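Local coordinates for hypothetical protein BP2299 (Bordetella pertussis Tohama I, PDB 2FQP) that is of unknown function but belongs to the cupin family and binds a zinc ion inside a double-stranded beta-helix domain, at residues A7-Q12 / T21-P26; G29-H34 / H77-P82. One frame throughout, in Å; residues are numbered along the deposited sequence.

How the contacts relate
Contact 1 (7-12 with 21-26) is a hairpin at the edge of the larger sheet of this cupin domain; contact 2 (29-34 with 77-82) joins a loop to a strand of the smaller sheet and carries two of the three zinc-binding histidines, His34 and His77, with His36 as the third. The centres of contact 1 and contact 2 are 12 Å apart; the two follow one another along the chain and touch directly. Ala7 N lies 2.9 Å from Glu30 O, a probable hydrogen bond, and the Phe25 ring comes up to Val79, with CE2 3.5 Å from Val79 O. On the metal-facing side of contact 1, the Trp23 side chain comes within about 7 Å of the zinc.

Contact 1 of 2, residues A7-Q12 / T21-P26; sequences AIPTVQ and TEWRFP
Ala7 and Pro9 each lay a CB on an aromatic ring of the partner strand. Ala7 CB sits over the centre of Phe25, 3.6 Å from the ring centroid, and Pro9 CB lies 3.5 Å from the centroid of the Trp23 six-membered ring, only 9° off its normal: two CH-pi contacts. Thr21 CG2 touches Pro9 CB and covers part of the indole. With CG beside its own backbone N (chi1 -77°), Trp23 reaches the neighbouring strand, where Ala7 O meets the ring edge.

The backbones form the antiparallel ladder of a beta hairpin in the cupin domain. Ile8 and Arg24 exchange N-H...O bonds, both 2.9 Å between N and O, as a hydrogen-bonded pair; Thr10 and Glu22 do the same, the Thr10 N to Glu22 O bond being 2.8 Å. Pro9 faces Trp23 in the non-hydrogen-bonded position between them, which suits a residue without an N-H.

Water supplements the ladder beside Thr10 and Glu22, whose side chains run alongside each other. One molecule hydrogen-bonds Thr10 OG1 and Glu22 OE1, each at 2.7 Å, and is also hydrogen-bonded to Ile8 O. Gln12 holds Gly66 and Ser68 of the second subunit with its amide.

Strand 8-14 is the outer strand of its sheet within the chain, while strand 87-94 flanks 18-25 across from it, bringing Phe89 against both Trp23 and Phe25.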
loop_
_atom_site.group_PDB
_atom_site.type_symbol
_atom_site.label_atom_id
_atom_site.label_comp_id
_atom_site.label_asym_id
_atom_site.label_seq_id
_atom_site.Cartn_x
_atom_site.Cartn_y
_atom_site.Cartn_z
ATOM N N ALA A 7 17.534 -0.229 -7.179
ATOM C CA ALA A 7 16.433 0.089 -6.286
ATOM C C ALA A 7 16.687 -0.554 -4.916
ATOM O O ALA A 7 17.224 -1.665 -4.823
ATOM C CB ALA A 7 15.054 -0.382 -6.895
ATOM N N ILE A 8 16.290 0.144 -3.860
ATOM C CA ILE A 8 16.625 -0.260 -2.502
ATOM C C ILE A 8 15.400 -0.790 -1.799
ATOM O O ILE A 8 14.406 -0.056 -1.656
ATOM C CB ILE A 8 17.191 0.856 -1.651
ATOM C CG1 ILE A 8 18.443 1.462 -2.321
ATOM C CG2 ILE A 8 17.492 0.299 -0.229
ATOM C CD1 ILE A 8 18.115 2.687 -3.182
ATOM N N PRO A 9 15.454 -2.068 -1.380
ATOM C CA PRO A 9 14.321 -2.649 -0.634
ATOM C C PRO A 9 14.468 -2.483 0.879
ATOM O O PRO A 9 15.562 -2.705 1.403
ATOM C CB PRO A 9 14.383 -4.117 -1.024
ATOM C CG PRO A 9 15.884 -4.370 -1.283
ATOM C CD PRO A 9 16.515 -3.060 -1.634
ATOM N N THR A 10 13.403 -2.040 1.557
ATOM C CA THR A 10 13.324 -2.069 3.009
ATOM C C THR A 10 12.122 -2.896 3.438
ATOM O O THR A 10 10.989 -2.551 3.105
ATOM C CB THR A 10 13.202 -0.672 3.570
ATOM O OG1 THR A 10 14.349 0.078 3.146
ATOM C CG2 THR A 10 13.118 -0.705 5.088
ATOM N N VAL A 11 12.359 -4.003 4.148
ATOM C CA VAL A 11 11.239 -4.845 4.619
ATOM C C VAL A 11 10.556 -4.200 5.814
ATOM O O VAL A 11 11.183 -3.987 6.864
ATOM C CB VAL A 11 11.714 -6.296 4.927
ATOM C CG1 VAL A 11 10.570 -7.153 5.432
ATOM C CG2 VAL A 11 12.337 -6.883 3.671
ATOM N N GLN A 12 9.281 -3.849 5.652
ATOM C CA GLN A 12 8.482 -3.228 6.725
ATOM C C GLN A 12 7.744 -4.203 7.650
ATOM O O GLN A 12 7.594 -3.919 8.847
ATOM C CB GLN A 12 7.515 -2.202 6.114
ATOM C CG GLN A 12 8.225 -1.013 5.478
ATOM C CD GLN A 12 7.249 0.035 4.960
ATOM O OE1 GLN A 12 6.069 -0.230 4.913
ATOM N NE2 GLN A 12 7.735 1.249 4.653
ATOM N N THR A 21 7.427 -4.885 1.513
ATOM C CA THR A 21 8.708 -4.307 1.205
ATOM C C THR A 21 8.480 -2.946 0.537
ATOM O O THR A 21 7.717 -2.865 -0.401
ATOM C CB THR A 21 9.518 -5.235 0.282
ATOM O OG1 THR A 21 9.714 -6.522 0.924
ATOM C CG2 THR A 21 10.892 -4.622 -0.041
ATOM N N GLU A 22 9.126 -1.896 1.049
ATOM C CA GLU A 22 9.173 -0.607 0.369
ATOM C C GLU A 22 10.324 -0.705 -0.616
ATOM O O GLU A 22 11.455 -1.057 -0.223
ATOM C CB GLU A 22 9.462 0.529 1.346
ATOM C CG GLU A 22 9.781 1.856 0.699
ATOM C CD GLU A 22 10.397 2.820 1.656
ATOM O OE1 GLU A 22 11.544 2.532 2.102
ATOM O OE2 GLU A 22 9.716 3.818 2.016
ATOM N N TRP A 23 10.057 -0.340 -1.855
ATOM C CA TRP A 23 11.066 -0.306 -2.915
ATOM C C TRP A 23 11.298 1.136 -3.320
ATOM O O TRP A 23 10.369 1.835 -3.734
ATOM C CB TRP A 23 10.620 -1.137 -4.131
ATOM C CG TRP A 23 10.773 -2.602 -3.927
ATOM C CD1 TRP A 23 9.830 -3.472 -3.473
ATOM C CD2 TRP A 23 11.955 -3.371 -4.145
ATOM N NE1 TRP A 23 10.343 -4.737 -3.392
ATOM C CE2 TRP A 23 11.641 -4.715 -3.816
ATOM C CE3 TRP A 23 13.257 -3.055 -4.579
ATOM C CZ2 TRP A 23 12.594 -5.757 -3.888
ATOM C CZ3 TRP A 23 14.200 -4.083 -4.685
ATOM C CH2 TRP A 23 13.852 -5.433 -4.341
ATOM N N ARG A 24 12.529 1.621 -3.136
ATOM C CA ARG A 24 12.856 3.006 -3.474
ATOM C C ARG A 24 13.828 3.058 -4.647
ATOM O O ARG A 24 14.961 2.567 -4.566
ATOM C CB ARG A 24 13.405 3.791 -2.248
ATOM C CG ARG A 24 12.408 3.995 -1.122
ATOM C CD ARG A 24 13.054 4.652 0.136
ATOM N NE ARG A 24 13.413 6.032 -0.138
ATOM C CZ ARG A 24 13.686 6.949 0.798
ATOM N NH1 ARG A 24 13.633 6.650 2.096
ATOM N NH2 ARG A 24 14.002 8.199 0.434
ATOM N N PHE A 25 13.386 3.669 -5.747
ATOM C CA PHE A 25 14.165 3.730 -6.969
ATOM C C PHE A 25 14.861 5.046 -7.110
ATOM O O PHE A 25 14.209 6.051 -7.188
ATOM C CB PHE A 25 13.246 3.568 -8.195
ATOM C CG PHE A 25 12.665 2.200 -8.357
ATOM C CD1 PHE A 25 11.648 1.736 -7.495
ATOM C CD2 PHE A 25 13.056 1.384 -9.411
ATOM C CE1 PHE A 25 11.107 0.504 -7.644
ATOM C CE2 PHE A 25 12.494 0.077 -9.541
ATOM C CZ PHE A 25 11.542 -0.342 -8.645
ATOM N N PRO A 26 16.207 5.052 -7.173
ATOM C CA PRO A 26 16.872 6.289 -7.580
ATOM C C PRO A 26 16.396 6.666 -8.962
ATOM O O PRO A 26 15.868 5.799 -9.704
ATOM C CB PRO A 26 18.356 5.888 -7.673
ATOM C CG PRO A 26 18.505 4.762 -6.793
ATOM C CD PRO A 26 17.175 3.981 -6.914
HETATM O O HOH W 1 13.548 1.268 0.869
HETATM O O HOH W 2 10.554 1.772 4.911
#

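Contact 2 of 2, residues G29-H34 / H77-P82; sequences GETGWH and HNVINP. With ZN (zinc ion), chain E.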
loop_
_atom_site.group_PDB
_atom_site.type_symbol
_atom_site.label_atom_id
_atom_site.label_comp_id
_atom_site.label_asym_id
_atom_site.label_seq_id
_atom_site.Cartn_x
_atom_site.Cartn_y
_atom_site.Cartn_z
ATOM N N GLY A 29 16.852 4.185 -11.853
ATOM C CA GLY A 29 17.228 2.995 -11.116
ATOM C C GLY A 29 16.419 1.795 -11.571
ATOM O O GLY A 29 15.389 1.948 -12.213
ATOM N N GLU A 30 16.889 0.606 -11.214
ATOM C CA GLU A 30 16.188 -0.655 -11.562
ATOM C C GLU A 30 16.270 -1.750 -10.488
ATOM O O GLU A 30 17.158 -1.764 -9.651
ATOM C CB GLU A 30 16.738 -1.224 -12.878
ATOM C CG GLU A 30 18.161 -1.753 -12.734
ATOM C CD GLU A 30 18.772 -2.256 -14.043
ATOM O OE1 GLU A 30 18.078 -2.238 -15.097
ATOM O OE2 GLU A 30 19.960 -2.626 -13.992
ATOM N N THR A 31 15.364 -2.719 -10.569
ATOM C CA THR A 31 15.385 -3.885 -9.676
ATOM C C THR A 31 16.423 -4.936 -9.979
ATOM O O THR A 31 16.863 -5.656 -9.054
ATOM C CB THR A 31 14.028 -4.627 -9.657
ATOM O OG1 THR A 31 13.628 -4.890 -11.003
ATOM C CG2 THR A 31 12.989 -3.793 -8.969
ATOM N N GLY A 32 16.757 -5.067 -11.263
ATOM C CA GLY A 32 17.378 -6.275 -11.816
ATOM C C GLY A 32 16.278 -7.277 -12.085
ATOM O O GLY A 32 15.163 -7.164 -11.541
ATOM N N TRP A 33 16.556 -8.236 -12.940
ATOM C CA TRP A 33 15.582 -9.269 -13.230
ATOM C C TRP A 33 15.297 -10.078 -11.968
ATOM O O TRP A 33 16.192 -10.394 -11.213
ATOM C CB TRP A 33 16.104 -10.202 -14.311
ATOM C CG TRP A 33 15.025 -10.984 -14.994
ATOM C CD1 TRP A 33 14.537 -12.210 -14.637
ATOM C CD2 TRP A 33 14.307 -10.588 -16.167
ATOM N NE1 TRP A 33 13.548 -12.606 -15.523
ATOM C CE2 TRP A 33 13.412 -11.636 -16.486
ATOM C CE3 TRP A 33 14.365 -9.476 -17.001
ATOM C CZ2 TRP A 33 12.548 -11.571 -17.570
ATOM C CZ3 TRP A 33 13.492 -9.428 -18.112
ATOM C CH2 TRP A 33 12.611 -10.461 -18.365
ATOM N N HIS A 34 14.052 -10.467 -11.807
ATOM C CA HIS A 34 13.603 -11.296 -10.703
ATOM C C HIS A 34 12.308 -12.031 -11.089
ATOM O O HIS A 34 11.611 -11.649 -12.043
ATOM C CB HIS A 34 13.408 -10.445 -9.438
ATOM C CG HIS A 34 12.410 -9.344 -9.586
ATOM N ND1 HIS A 34 12.714 -8.179 -10.258
ATOM C CD2 HIS A 34 11.126 -9.216 -9.162
ATOM C CE1 HIS A 34 11.663 -7.368 -10.221
ATOM N NE2 HIS A 34 10.695 -7.965 -9.550
ATOM N N HIS A 77 10.381 -10.192 -14.557
ATOM C CA HIS A 77 10.677 -8.909 -15.168
ATOM C C HIS A 77 11.810 -8.140 -14.494
ATOM O O HIS A 77 12.305 -8.535 -13.451
ATOM C CB HIS A 77 9.418 -8.024 -15.160
ATOM C CG HIS A 77 8.900 -7.691 -13.794
ATOM N ND1 HIS A 77 7.705 -7.023 -13.618
ATOM C CD2 HIS A 77 9.382 -7.931 -12.554
ATOM C CE1 HIS A 77 7.488 -6.837 -12.331
ATOM N NE2 HIS A 77 8.479 -7.386 -11.656
ATOM N N ASN A 78 12.192 -7.044 -15.147
ATOM C CA ASN A 78 13.064 -6.037 -14.635
ATOM C C ASN A 78 12.223 -4.757 -14.616
ATOM O O ASN A 78 11.490 -4.477 -15.546
ATOM C CB ASN A 78 14.319 -5.841 -15.479
ATOM C CG ASN A 78 15.221 -4.710 -14.933
ATOM O OD1 ASN A 78 15.379 -4.590 -13.734
ATOM N ND2 ASN A 78 15.769 -3.866 -15.835
ATOM N N VAL A 79 12.314 -3.990 -13.543
ATOM C CA VAL A 79 11.523 -2.794 -13.439
ATOM C C VAL A 79 12.454 -1.609 -13.301
ATOM O O VAL A 79 13.313 -1.637 -12.468
ATOM C CB VAL A 79 10.648 -2.823 -12.165
ATOM C CG1 VAL A 79 9.862 -1.538 -12.001
ATOM C CG2 VAL A 79 9.688 -3.983 -12.225
ATOM N N ILE A 80 12.204 -0.577 -14.076
ATOM C CA ILE A 80 13.069 0.574 -14.194
ATOM C C ILE A 80 12.280 1.844 -13.916
ATOM O O ILE A 80 11.141 2.003 -14.366
ATOM C CB ILE A 80 13.691 0.671 -15.622
ATOM C CG1 ILE A 80 14.677 -0.471 -15.882
ATOM C CG2 ILE A 80 14.432 1.994 -15.845
ATOM C CD1 ILE A 80 14.968 -0.660 -17.369
ATOM N N ASN A 81 12.897 2.773 -13.193
ATOM C CA ASN A 81 12.375 4.116 -12.987
ATOM C C ASN A 81 13.011 5.058 -14.032
ATOM O O ASN A 81 14.168 5.446 -13.872
ATOM C CB ASN A 81 12.761 4.614 -11.596
ATOM C CG ASN A 81 12.367 6.035 -11.361
ATOM O OD1 ASN A 81 11.484 6.583 -12.041
ATOM N ND2 ASN A 81 13.009 6.665 -10.367
ATOM N N PRO A 82 12.258 5.429 -15.070
ATOM C CA PRO A 82 12.858 6.214 -16.153
ATOM C C PRO A 82 12.903 7.725 -15.868
ATOM O O PRO A 82 13.337 8.505 -16.727
ATOM C CB PRO A 82 11.911 5.944 -17.304
ATOM C CG PRO A 82 10.562 5.845 -16.650
ATOM C CD PRO A 82 10.822 5.135 -15.335
HETATM ZN ZN ZN E . 8.811 -7.250 -9.396
HETATM O O HOH W 3 9.409 -6.491 -7.208
HETATM O O HOH W 4 9.780 -5.205 -9.274
HETATM O O HOH W 5 7.379 -5.907 -8.861
#
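His34 and His77 bind one zinc ion through their NE2 atoms, at the metal site of a cupin double-stranded beta-helix. Zinc is 2.0 Å from His34 NE2 and 2.3 Å from His77 NE2; His36 and three waters complete the six ligands. The imidazole planes stand 61° apart, and the two nitrogens approach as fellow ligands without a hydrogen bond.

The second ring nitrogen of His34 is also held: ND1 donates to Gly32 O at 2.9 Å, nearly straight and in the ring plane, which fixes the rotation of the imidazole and directs NE2 to the metal. Gly32 O accepts a second bond, from Thr31 OG1. Thr31 OG1 in turn accepts from Val79 N at 3.0 Å, standing in for a backbone acceptor where the loop departs from strand geometry. Its place between the backbone N and carbonyl carbon (chi1 51°) lets Thr31 OG1 serve both neighbours.

Asn78 also caters for the loop. Its ND2 donates to Glu30 OE1, from above the carboxylate plane, and to Glu53 of strand 48-54; its OD1 takes a weak bond from Gly32 N. Backbone pairs secure the ends: His34 and His77 exchange N-H...O bonds, whereas Asn81 N reaches Gly29 O almost straight. Thr31 N donates to Val79 O. Asn81 ND2 turns to Thr85 O and Pro26 O.

Trp33 lies across the start of the strand and hydrogen-bonds Glu76 through NE1. His77 CA rests over its six-membered ring, 3.9 Å from the centroid and 2° off the normal.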